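Local structure of ribonuclease VapC (Klebsiella pneumoniae, 7BY3) at residues G4-F8 with W30-I36; F8-I14 with T40-V44; D72-S77 with A95-L99; L102-R107 with G117-Y122. The protein probably acts as the toxin of a toxin-antitoxin system, a magnesium-dependent endoribonuclease of the PIN domain family. All blocks are in the same frame, centred on the assembly; numbering follows the deposited sequence.

Contact 1: G4-F8 with W30-I36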
# COMPACT_ATOMS: atom_id res chain seq x y z
N GLY B 4 20.49 0.99 -14.66
CA GLY B 4 19.98 2.35 -14.64
C GLY B 4 18.48 2.41 -14.84
O GLY B 4 17.97 3.25 -15.58
N SER B 5 17.76 1.50 -14.18
CA SER B 5 16.31 1.47 -14.27
C SER B 5 15.70 2.59 -13.43
O SER B 5 16.34 3.12 -12.52
CB SER B 5 15.77 0.11 -13.82
OG SER B 5 16.04 -0.88 -14.79
N ALA B 6 14.46 2.96 -13.75
CA ALA B 6 13.86 4.14 -13.17
C ALA B 6 12.51 3.89 -12.49
O ALA B 6 11.67 3.16 -13.00
CB ALA B 6 13.69 5.20 -14.24
N LEU B 7 12.34 4.50 -11.32
CA LEU B 7 11.04 4.56 -10.64
C LEU B 7 10.60 6.02 -10.59
O LEU B 7 11.31 6.87 -10.06
CB LEU B 7 11.12 3.97 -9.23
CG LEU B 7 9.79 3.93 -8.47
CD1 LEU B 7 9.12 2.58 -8.62
CD2 LEU B 7 9.98 4.27 -7.00
N PHE B 8 9.42 6.31 -11.14
CA PHE B 8 8.95 7.68 -11.24
C PHE B 8 7.92 8.04 -10.18
O PHE B 8 6.93 7.33 -10.00
CB PHE B 8 8.38 7.94 -12.64
CG PHE B 8 9.44 8.11 -13.70
CD1 PHE B 8 9.92 7.02 -14.40
CD2 PHE B 8 9.96 9.36 -13.97
CE1 PHE B 8 10.89 7.18 -15.37
CE2 PHE B 8 10.93 9.53 -14.94
CZ PHE B 8 11.40 8.43 -15.64
N TRP B 30 15.11 7.88 -19.45
CA TRP B 30 15.42 6.59 -18.85
C TRP B 30 14.91 5.44 -19.70
O TRP B 30 13.88 5.56 -20.37
CB TRP B 30 14.83 6.53 -17.44
CG TRP B 30 15.38 7.58 -16.54
CD1 TRP B 30 14.95 8.87 -16.42
CD2 TRP B 30 16.48 7.45 -15.63
NE1 TRP B 30 15.71 9.54 -15.50
CE2 TRP B 30 16.65 8.69 -14.99
CE3 TRP B 30 17.33 6.39 -15.29
CZ2 TRP B 30 17.64 8.91 -14.04
CZ3 TRP B 30 18.31 6.61 -14.34
CH2 TRP B 30 18.46 7.86 -13.72
N PRO B 31 15.64 4.31 -19.70
CA PRO B 31 15.22 3.16 -20.50
C PRO B 31 13.97 2.47 -19.97
O PRO B 31 13.88 2.19 -18.78
CB PRO B 31 16.43 2.22 -20.41
CG PRO B 31 17.06 2.55 -19.10
CD PRO B 31 16.87 4.03 -18.93
N PRO B 32 13.01 2.18 -20.86
CA PRO B 32 11.86 1.33 -20.53
C PRO B 32 12.33 -0.10 -20.31
O PRO B 32 13.36 -0.47 -20.87
CB PRO B 32 10.96 1.45 -21.77
CG PRO B 32 11.90 1.82 -22.87
CD PRO B 32 12.94 2.69 -22.24
N GLN B 33 11.61 -0.91 -19.53
CA GLN B 33 10.38 -0.52 -18.85
C GLN B 33 10.68 0.18 -17.53
O GLN B 33 11.45 -0.33 -16.72
CB GLN B 33 9.51 -1.75 -18.62
CG GLN B 33 8.19 -1.51 -17.91
CD GLN B 33 7.50 -2.81 -17.53
OE1 GLN B 33 8.11 -3.70 -16.93
NE2 GLN B 33 6.23 -2.93 -17.88
N ASN B 34 10.06 1.33 -17.31
CA ASN B 34 10.24 2.04 -16.05
C ASN B 34 9.13 1.67 -15.07
O ASN B 34 8.20 0.95 -15.42
CB ASN B 34 10.29 3.54 -16.28
CG ASN B 34 11.56 3.98 -16.98
OD1 ASN B 34 12.65 3.49 -16.68
ND2 ASN B 34 11.43 4.90 -17.93
N ALA B 35 9.22 2.19 -13.85
CA ALA B 35 8.35 1.71 -12.79
C ALA B 35 7.67 2.82 -12.00
O ALA B 35 8.15 3.95 -11.93
CB ALA B 35 9.14 0.81 -11.85
N ILE B 36 6.53 2.47 -11.41
CA ILE B 36 5.85 3.31 -10.43
C ILE B 36 5.32 2.44 -9.30
O ILE B 36 5.08 1.25 -9.49
CB ILE B 36 4.69 4.12 -11.04
CG1 ILE B 36 3.71 3.19 -11.76
CG2 ILE B 36 5.20 5.19 -11.99
CD1 ILE B 36 2.43 3.88 -12.17
O HOH W 1 14.49 0.12 -17.20
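The methyl group of A6 is a small bump that fits under the indole of W30. Its CB lies 3.4 Å above the plane of that ring, offset toward the rim, and also meets W30 CB. CG of W30 lies beside its backbone N (chi1 -61°), which brings the indole over the methyl of A6. The backbone oxygen of G4 comes up in plane at the indole edge, with G4 O 3.2 Å from W30 CE3. F8 completes the hollow. It turns a ring edge toward the five-membered ring of W30 in an offset edge-to-face pair, with planes at 85° and F8 CZ 3.7 Å from W30 CD1. L7 CD1 packs on A35 CB (3.7 Å). The CG2 of I36 comes against the carbonyl of F8.

The backbones meet in a single bridge between L7 and A35. A35 N gives a hydrogen bond to A6 O (2.8 Å), and F8 N gives one to A35 O (2.8 Å). At the outer end a water bonds S5 OG, P31 O and Q33 O. Two backbone bonds thus join strands 6-8 and 35-37; the rest of the grip is largely apolar and aromatic, as suits a buried place.

Contact 2: F8-I14 with T40-V44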
# COMPACT_ATOMS: atom_id res chain seq x y z
N PHE B 8 9.42 6.31 -11.14
CA PHE B 8 8.95 7.68 -11.24
C PHE B 8 7.92 8.04 -10.18
O PHE B 8 6.93 7.33 -10.00
CB PHE B 8 8.38 7.94 -12.64
CG PHE B 8 9.44 8.11 -13.70
CD1 PHE B 8 9.92 7.02 -14.40
CD2 PHE B 8 9.96 9.36 -13.97
CE1 PHE B 8 10.89 7.18 -15.37
CE2 PHE B 8 10.93 9.53 -14.94
CZ PHE B 8 11.40 8.43 -15.64
N ASP B 9 8.16 9.15 -9.49
CA ASP B 9 7.27 9.64 -8.45
C ASP B 9 6.00 10.23 -9.07
O ASP B 9 5.98 10.57 -10.25
CB ASP B 9 7.98 10.67 -7.57
CG ASP B 9 7.28 10.90 -6.25
OD1 ASP B 9 6.28 10.21 -5.97
OD2 ASP B 9 7.73 11.77 -5.48
N THR B 10 4.96 10.34 -8.26
CA THR B 10 3.64 10.76 -8.72
C THR B 10 3.63 12.11 -9.45
O THR B 10 2.94 12.26 -10.46
CB THR B 10 2.65 10.84 -7.53
OG1 THR B 10 2.71 9.63 -6.77
CG2 THR B 10 1.23 11.06 -8.03
N ASN B 11 4.40 13.07 -8.95
CA ASN B 11 4.38 14.42 -9.49
C ASN B 11 4.82 14.50 -10.95
O ASN B 11 4.41 15.41 -11.68
CB ASN B 11 5.25 15.35 -8.63
CG ASN B 11 6.66 14.83 -8.45
OD1 ASN B 11 6.98 14.19 -7.45
ND2 ASN B 11 7.52 15.10 -9.42
N ILE B 12 5.65 13.56 -11.38
CA ILE B 12 6.14 13.55 -12.76
C ILE B 12 5.06 13.05 -13.72
O ILE B 12 4.86 13.63 -14.78
CB ILE B 12 7.39 12.68 -12.89
CG1 ILE B 12 8.53 13.28 -12.07
CG2 ILE B 12 7.81 12.57 -14.35
CD1 ILE B 12 9.81 12.54 -12.20
N LEU B 13 4.38 11.98 -13.33
CA LEU B 13 3.28 11.44 -14.13
C LEU B 13 2.17 12.48 -14.27
O LEU B 13 1.62 12.67 -15.36
CB LEU B 13 2.74 10.16 -13.51
CG LEU B 13 3.53 8.87 -13.74
CD1 LEU B 13 2.82 7.69 -13.12
CD2 LEU B 13 3.75 8.63 -15.22
N ILE B 14 1.84 13.15 -13.17
CA ILE B 14 0.85 14.21 -13.17
C ILE B 14 1.25 15.32 -14.14
O ILE B 14 0.44 15.80 -14.93
CB ILE B 14 0.66 14.81 -11.76
CG1 ILE B 14 0.05 13.77 -10.83
CG2 ILE B 14 -0.24 16.04 -11.81
CD1 ILE B 14 -1.31 13.27 -11.27
N THR B 40 1.42 5.51 -6.42
CA THR B 40 1.39 6.47 -7.52
C THR B 40 0.23 6.17 -8.48
O THR B 40 -0.45 7.08 -8.93
CB THR B 40 2.72 6.47 -8.30
OG1 THR B 40 3.76 6.98 -7.45
CG2 THR B 40 2.63 7.34 -9.54
N TRP B 41 0.01 4.89 -8.76
CA TRP B 41 -1.09 4.47 -9.63
C TRP B 41 -2.42 5.01 -9.12
O TRP B 41 -3.22 5.54 -9.89
CB TRP B 41 -1.14 2.94 -9.74
CG TRP B 41 -2.09 2.43 -10.80
CD1 TRP B 41 -1.78 2.14 -12.10
CD2 TRP B 41 -3.49 2.17 -10.65
NE1 TRP B 41 -2.90 1.71 -12.77
CE2 TRP B 41 -3.96 1.72 -11.91
CE3 TRP B 41 -4.39 2.26 -9.59
CZ2 TRP B 41 -5.30 1.36 -12.12
CZ3 TRP B 41 -5.71 1.91 -9.80
CH2 TRP B 41 -6.15 1.47 -11.05
N MET B 42 -2.65 4.88 -7.82
CA MET B 42 -3.90 5.33 -7.21
C MET B 42 -4.07 6.85 -7.26
O MET B 42 -5.15 7.35 -7.59
CB MET B 42 -3.99 4.86 -5.75
CG MET B 42 -4.15 3.36 -5.60
SD MET B 42 -4.47 2.86 -3.90
CE MET B 42 -2.83 2.46 -3.34
N GLU B 43 -3.01 7.58 -6.94
CA GLU B 43 -3.08 9.04 -6.92
C GLU B 43 -3.22 9.64 -8.31
O GLU B 43 -3.77 10.73 -8.47
CB GLU B 43 -1.84 9.63 -6.22
CG GLU B 43 -1.78 9.37 -4.73
CD GLU B 43 -0.90 10.36 -3.99
OE1 GLU B 43 -0.71 11.49 -4.51
OE2 GLU B 43 -0.41 10.03 -2.89
N VAL B 44 -2.71 8.93 -9.32
CA VAL B 44 -2.89 9.37 -10.70
C VAL B 44 -4.32 9.08 -11.16
O VAL B 44 -4.93 9.89 -11.85
CB VAL B 44 -1.88 8.69 -11.65
CG1 VAL B 44 -2.19 9.01 -13.10
CG2 VAL B 44 -0.46 9.13 -11.31
O HOH W 2 6.24 5.55 -7.71
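T40 OG1 has two partners, the hydroxyl of T10 and a water. It shares a hydrogen bond of 2.9 Å with T10 OG1, in which either hydroxyl could be the donor. The water also gives a hydrogen bond to F8 O (3.0 Å from the water). It thus ties the end of strand 6-8 to helix 38-50. In both threonines the hydroxyl lies beside the backbone N (chi1 -50° in T10, -67° in T40), which turns the methyl groups to other neighbours. T10 CG2 rests on E43 CB at 3.8 Å, and T40 CG2 meets L13 CD1 at 3.6 Å.

One turn further along the helices, V44 CG2 lies between two methyl tips, L13 CD1 at 4.0 Å and I14 CD1 at 4.2 Å. The helix segments 10-14 and 40-44 cross at -39°, with axes 9.7 Å apart. E43 OE2 forms a salt bridge outside this contact, with a basic side chain on the chain of another protein; OE1 is buried with no partner in the model.

D9 stands at the N-cap position of helix 10-17. Its OD1 accepts a hydrogen bond from T10 N (2.6 Å), met from above the carboxylate plane; this is a bond to the next residue and not a cap. D9 and D90 are predicted magnesium ligands, so this helix pairing borders the probable acidic metal site of a PIN-domain nuclease.

Contact 3: D72-S77 with A95-L99; sequences DIAERS and ATAQL
R76 of helix 71-83 folds over helix 88-99, joining two helices of the PIN domain that cross at a steep angle. The axes of segments 72-77 and 95-99 approach to 9.0 Å at 113°. R76 CB starts 3.8 Å from A95 CB, and CG lies closer to the same methyl. CG is anti to the backbone N (chi1 178°), and the chain then bends at chi2 and chi3, so CD turns toward Q98 OE1. At the tip NH1 donates a hydrogen bond to Q98 OE1. The modelled length is very short, so its exact value is doubtful. The guanidinium and amide planes stand 63° apart. L99 CD2 lies over one guanidinium face, near CZ and NH2, 3.6 Å above the plane.

The methyl of A95 meets several groups: it also touches S77 OG and the backbone oxygen of I73.

On the buried side I73 packs on T96 and L99. The hydroxyl of T96 is hydrogen-bonded to I92 O of its own helix. The other face of helix 71-83 meets the second subunit, where A74 packs on M42 of that subunit. L99 CD1 touches both I73 CG1 (3.7 Å) and D72 O (3.3 Å).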
# COMPACT_ATOMS: atom_id res chain seq x y z
N ASP B 72 7.85 -6.39 3.15
CA ASP B 72 9.19 -5.84 3.35
C ASP B 72 9.48 -4.56 2.57
O ASP B 72 10.56 -3.99 2.69
CB ASP B 72 10.25 -6.90 3.04
CG ASP B 72 10.64 -7.70 4.27
OD1 ASP B 72 9.76 -7.94 5.13
OD2 ASP B 72 11.82 -8.08 4.39
N ILE B 73 8.51 -4.09 1.79
CA ILE B 73 8.54 -2.70 1.36
C ILE B 73 8.06 -1.89 2.55
O ILE B 73 8.61 -0.84 2.87
CB ILE B 73 7.66 -2.43 0.12
CG1 ILE B 73 8.39 -2.84 -1.15
CG2 ILE B 73 7.28 -0.96 0.04
CD1 ILE B 73 7.49 -2.94 -2.36
N ALA B 74 7.03 -2.41 3.20
CA ALA B 74 6.51 -1.83 4.43
C ALA B 74 7.59 -1.80 5.51
O ALA B 74 7.68 -0.84 6.27
CB ALA B 74 5.30 -2.61 4.91
N GLU B 75 8.39 -2.85 5.56
CA GLU B 75 9.48 -2.94 6.53
C GLU B 75 10.49 -1.82 6.34
O GLU B 75 10.86 -1.13 7.28
CB GLU B 75 10.18 -4.30 6.42
CG GLU B 75 10.77 -4.79 7.72
CD GLU B 75 9.71 -5.14 8.73
OE1 GLU B 75 8.94 -6.09 8.47
OE2 GLU B 75 9.63 -4.47 9.78
N ARG B 76 10.93 -1.65 5.10
CA ARG B 76 11.88 -0.60 4.75
C ARG B 76 11.25 0.78 4.92
O ARG B 76 11.91 1.73 5.32
CB ARG B 76 12.38 -0.78 3.32
CG ARG B 76 13.33 0.30 2.84
CD ARG B 76 14.62 0.31 3.66
NE ARG B 76 15.35 -0.95 3.52
CZ ARG B 76 16.13 -1.25 2.49
NH1 ARG B 76 16.28 -0.39 1.49
NH2 ARG B 76 16.75 -2.42 2.46
N SER B 77 9.96 0.87 4.62
CA SER B 77 9.23 2.13 4.66
C SER B 77 9.22 2.74 6.06
O SER B 77 9.41 3.95 6.22
CB SER B 77 7.80 1.94 4.17
OG SER B 77 7.78 1.51 2.82
N ALA B 95 11.19 3.35 -0.49
CA ALA B 95 11.45 1.97 -0.12
C ALA B 95 11.31 1.04 -1.32
O ALA B 95 12.08 0.09 -1.48
CB ALA B 95 10.51 1.53 1.00
N THR B 96 10.31 1.33 -2.15
CA THR B 96 10.07 0.56 -3.36
C THR B 96 11.25 0.67 -4.32
O THR B 96 11.67 -0.32 -4.92
CB THR B 96 8.78 1.03 -4.06
OG1 THR B 96 7.66 0.77 -3.20
CG2 THR B 96 8.58 0.29 -5.37
N ALA B 97 11.79 1.87 -4.45
CA ALA B 97 12.93 2.12 -5.33
C ALA B 97 14.18 1.38 -4.85
O ALA B 97 14.86 0.72 -5.64
CB ALA B 97 13.21 3.61 -5.44
N GLN B 98 14.47 1.49 -3.56
CA GLN B 98 15.64 0.86 -2.97
C GLN B 98 15.63 -0.66 -3.14
O GLN B 98 16.61 -1.24 -3.59
CB GLN B 98 15.74 1.19 -1.48
CG GLN B 98 16.03 2.64 -1.17
CD GLN B 98 16.47 2.85 0.26
OE1 GLN B 98 16.33 1.96 1.09
NE2 GLN B 98 17.01 4.02 0.55
N LEU B 99 14.52 -1.28 -2.77
CA LEU B 99 14.40 -2.73 -2.81
C LEU B 99 14.64 -3.28 -4.21
O LEU B 99 15.27 -4.33 -4.38
CB LEU B 99 13.03 -3.17 -2.30
CG LEU B 99 12.74 -3.03 -0.80
CD1 LEU B 99 11.74 -4.07 -0.35
CD2 LEU B 99 14.02 -3.12 0.02

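Contact 4: L102-R107 with G117-Y122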
# COMPACT_ATOMS: atom_id res chain seq x y z
N LEU B 102 16.13 0.83 -8.04
CA LEU B 102 15.75 1.80 -9.06
C LEU B 102 16.10 3.22 -8.61
O LEU B 102 16.08 3.52 -7.42
CB LEU B 102 14.25 1.71 -9.35
CG LEU B 102 13.66 0.31 -9.50
CD1 LEU B 102 12.16 0.41 -9.75
CD2 LEU B 102 14.35 -0.44 -10.61
N GLU B 103 16.44 4.07 -9.57
CA GLU B 103 16.63 5.48 -9.28
C GLU B 103 15.27 6.11 -9.05
O GLU B 103 14.33 5.89 -9.81
CB GLU B 103 17.35 6.18 -10.43
CG GLU B 103 17.75 7.62 -10.12
CD GLU B 103 19.01 7.70 -9.27
OE1 GLU B 103 19.82 6.75 -9.32
OE2 GLU B 103 19.19 8.70 -8.56
N LEU B 104 15.14 6.89 -7.98
CA LEU B 104 13.90 7.59 -7.71
C LEU B 104 13.95 8.97 -8.36
O LEU B 104 14.77 9.81 -8.00
CB LEU B 104 13.65 7.72 -6.21
CG LEU B 104 12.36 8.45 -5.81
CD1 LEU B 104 11.16 7.84 -6.52
CD2 LEU B 104 12.16 8.42 -4.31
N ILE B 105 13.07 9.19 -9.33
CA ILE B 105 13.02 10.47 -10.01
C ILE B 105 11.80 11.24 -9.51
O ILE B 105 10.67 10.80 -9.67
CB ILE B 105 12.96 10.32 -11.54
CG1 ILE B 105 14.03 9.33 -12.01
CG2 ILE B 105 13.20 11.64 -12.22
CD1 ILE B 105 13.50 7.96 -12.24
N THR B 106 12.07 12.38 -8.89
CA THR B 106 11.02 13.19 -8.28
C THR B 106 11.38 14.66 -8.35
O THR B 106 12.56 15.02 -8.39
CB THR B 106 10.80 12.79 -6.80
OG1 THR B 106 9.85 13.67 -6.20
CG2 THR B 106 12.11 12.85 -6.03
N ARG B 107 10.36 15.51 -8.39
CA ARG B 107 10.59 16.95 -8.35
C ARG B 107 10.75 17.46 -6.93
O ARG B 107 10.99 18.64 -6.72
CB ARG B 107 9.45 17.70 -9.03
CG ARG B 107 9.80 18.30 -10.37
CD ARG B 107 8.69 19.20 -10.87
NE ARG B 107 7.55 18.42 -11.33
CZ ARG B 107 6.46 18.21 -10.60
NH1 ARG B 107 5.46 17.48 -11.09
NH2 ARG B 107 6.37 18.73 -9.40
N GLY B 117 20.45 7.74 -4.52
CA GLY B 117 19.60 7.05 -5.47
C GLY B 117 18.36 7.83 -5.88
O GLY B 117 17.41 7.26 -6.40
N VAL B 118 18.38 9.14 -5.64
CA VAL B 118 17.27 10.01 -6.01
C VAL B 118 17.73 11.10 -6.98
O VAL B 118 18.74 11.75 -6.75
CB VAL B 118 16.62 10.66 -4.78
CG1 VAL B 118 15.41 11.48 -5.18
CG2 VAL B 118 16.23 9.61 -3.75
N VAL B 119 16.97 11.31 -8.05
CA VAL B 119 17.33 12.31 -9.06
C VAL B 119 16.27 13.40 -9.18
O VAL B 119 15.09 13.10 -9.33
CB VAL B 119 17.54 11.66 -10.45
CG1 VAL B 119 17.36 12.66 -11.56
CG2 VAL B 119 18.92 11.04 -10.53
N THR B 120 16.68 14.67 -9.10
CA THR B 120 15.74 15.74 -9.37
C THR B 120 15.89 16.19 -10.84
O THR B 120 16.88 16.82 -11.21
CB THR B 120 15.90 16.92 -8.38
OG1 THR B 120 14.97 17.96 -8.69
CG2 THR B 120 17.32 17.48 -8.37
N PRO B 121 14.92 15.81 -11.69
CA PRO B 121 14.99 16.11 -13.12
C PRO B 121 14.79 17.58 -13.49
O PRO B 121 15.57 18.10 -14.29
CB PRO B 121 13.85 15.26 -13.69
CG PRO B 121 12.88 15.14 -12.58
CD PRO B 121 13.70 15.09 -11.32
N TYR B 122 13.81 18.26 -12.90
CA TYR B 122 13.46 19.61 -13.34
C TYR B 122 12.78 20.44 -12.25
O TYR B 122 12.65 20.00 -11.11
CB TYR B 122 12.58 19.56 -14.60
CG TYR B 122 11.33 18.71 -14.50
CD1 TYR B 122 10.10 19.29 -14.24
CD2 TYR B 122 11.38 17.34 -14.69
CE1 TYR B 122 8.95 18.52 -14.16
CE2 TYR B 122 10.24 16.56 -14.60
CZ TYR B 122 9.03 17.16 -14.34
OH TYR B 122 7.89 16.39 -14.25
O HOH W 3 16.79 5.16 -4.95
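A beta-alpha-beta unit of the PIN domain closes here: strand 103-105, helix 109-112 and strand 118-119, with the two strands parallel. L104 N bonds G117 O (2.8 Å). V119 N bonds L104 O (2.7 Å), and T106 N bonds V119 O (3.1 Å). L104 with V118 and I105 with V119 are the bridged pairs, on opposite faces of the sheet. A water donates to both L102 O and G117 O.

On the L104 and V118 face, L104 CB meets V118 CG2, and T106 CG2 touches V118 CG1. On the I105 face, I105 CG2 packs on P121 CG (3.5 Å). E103 CG, anti to the backbone N (chi1 -172°), meets V119 CG2 at 3.6 Å, and the bend at chi2 then turns the carboxylate along the G117-V118 peptide. T106 OG1 points elsewhere, to D9 OD2 at the predicted magnesium site.

Past the strands R107 and Y122 cross obliquely, guanidinium and ring planes 57° apart. D15 OD2 joins the two: it forms a salt bridge with R107 NH1 and a hydrogen bond with Y122 OH. Y122 CE1 lies in plane at the guanidinium edge, and R107 CG sits over one face of the Y122 ring, 4.1 Å from its centroid.

Along the chain, the segments of contacts 1 and 2 alternate, and contacts 3 and 4 follow in series. Contacts 1 and 2 share F8, with centres about 13 Å apart: strand 6-8 runs into helix 10-17, and strand 35-37 into helix 38-50. Contacts 1 and 4 reach the same parallel sheet, where strands 6-8 and 103-105 are neighbours; their centres are about 11 Å apart. The centre of contact 3 is about 17 Å from that of contact 1, yet L7 packs on A97 and T96. Helix 88-99 leads on to strand 103-105. Contacts 2 and 4 meet where D9 bonds T106, which places the ends of strands 6-8 and 103-105 beside the predicted magnesium site. Contacts 2 and 3 both touch the second subunit.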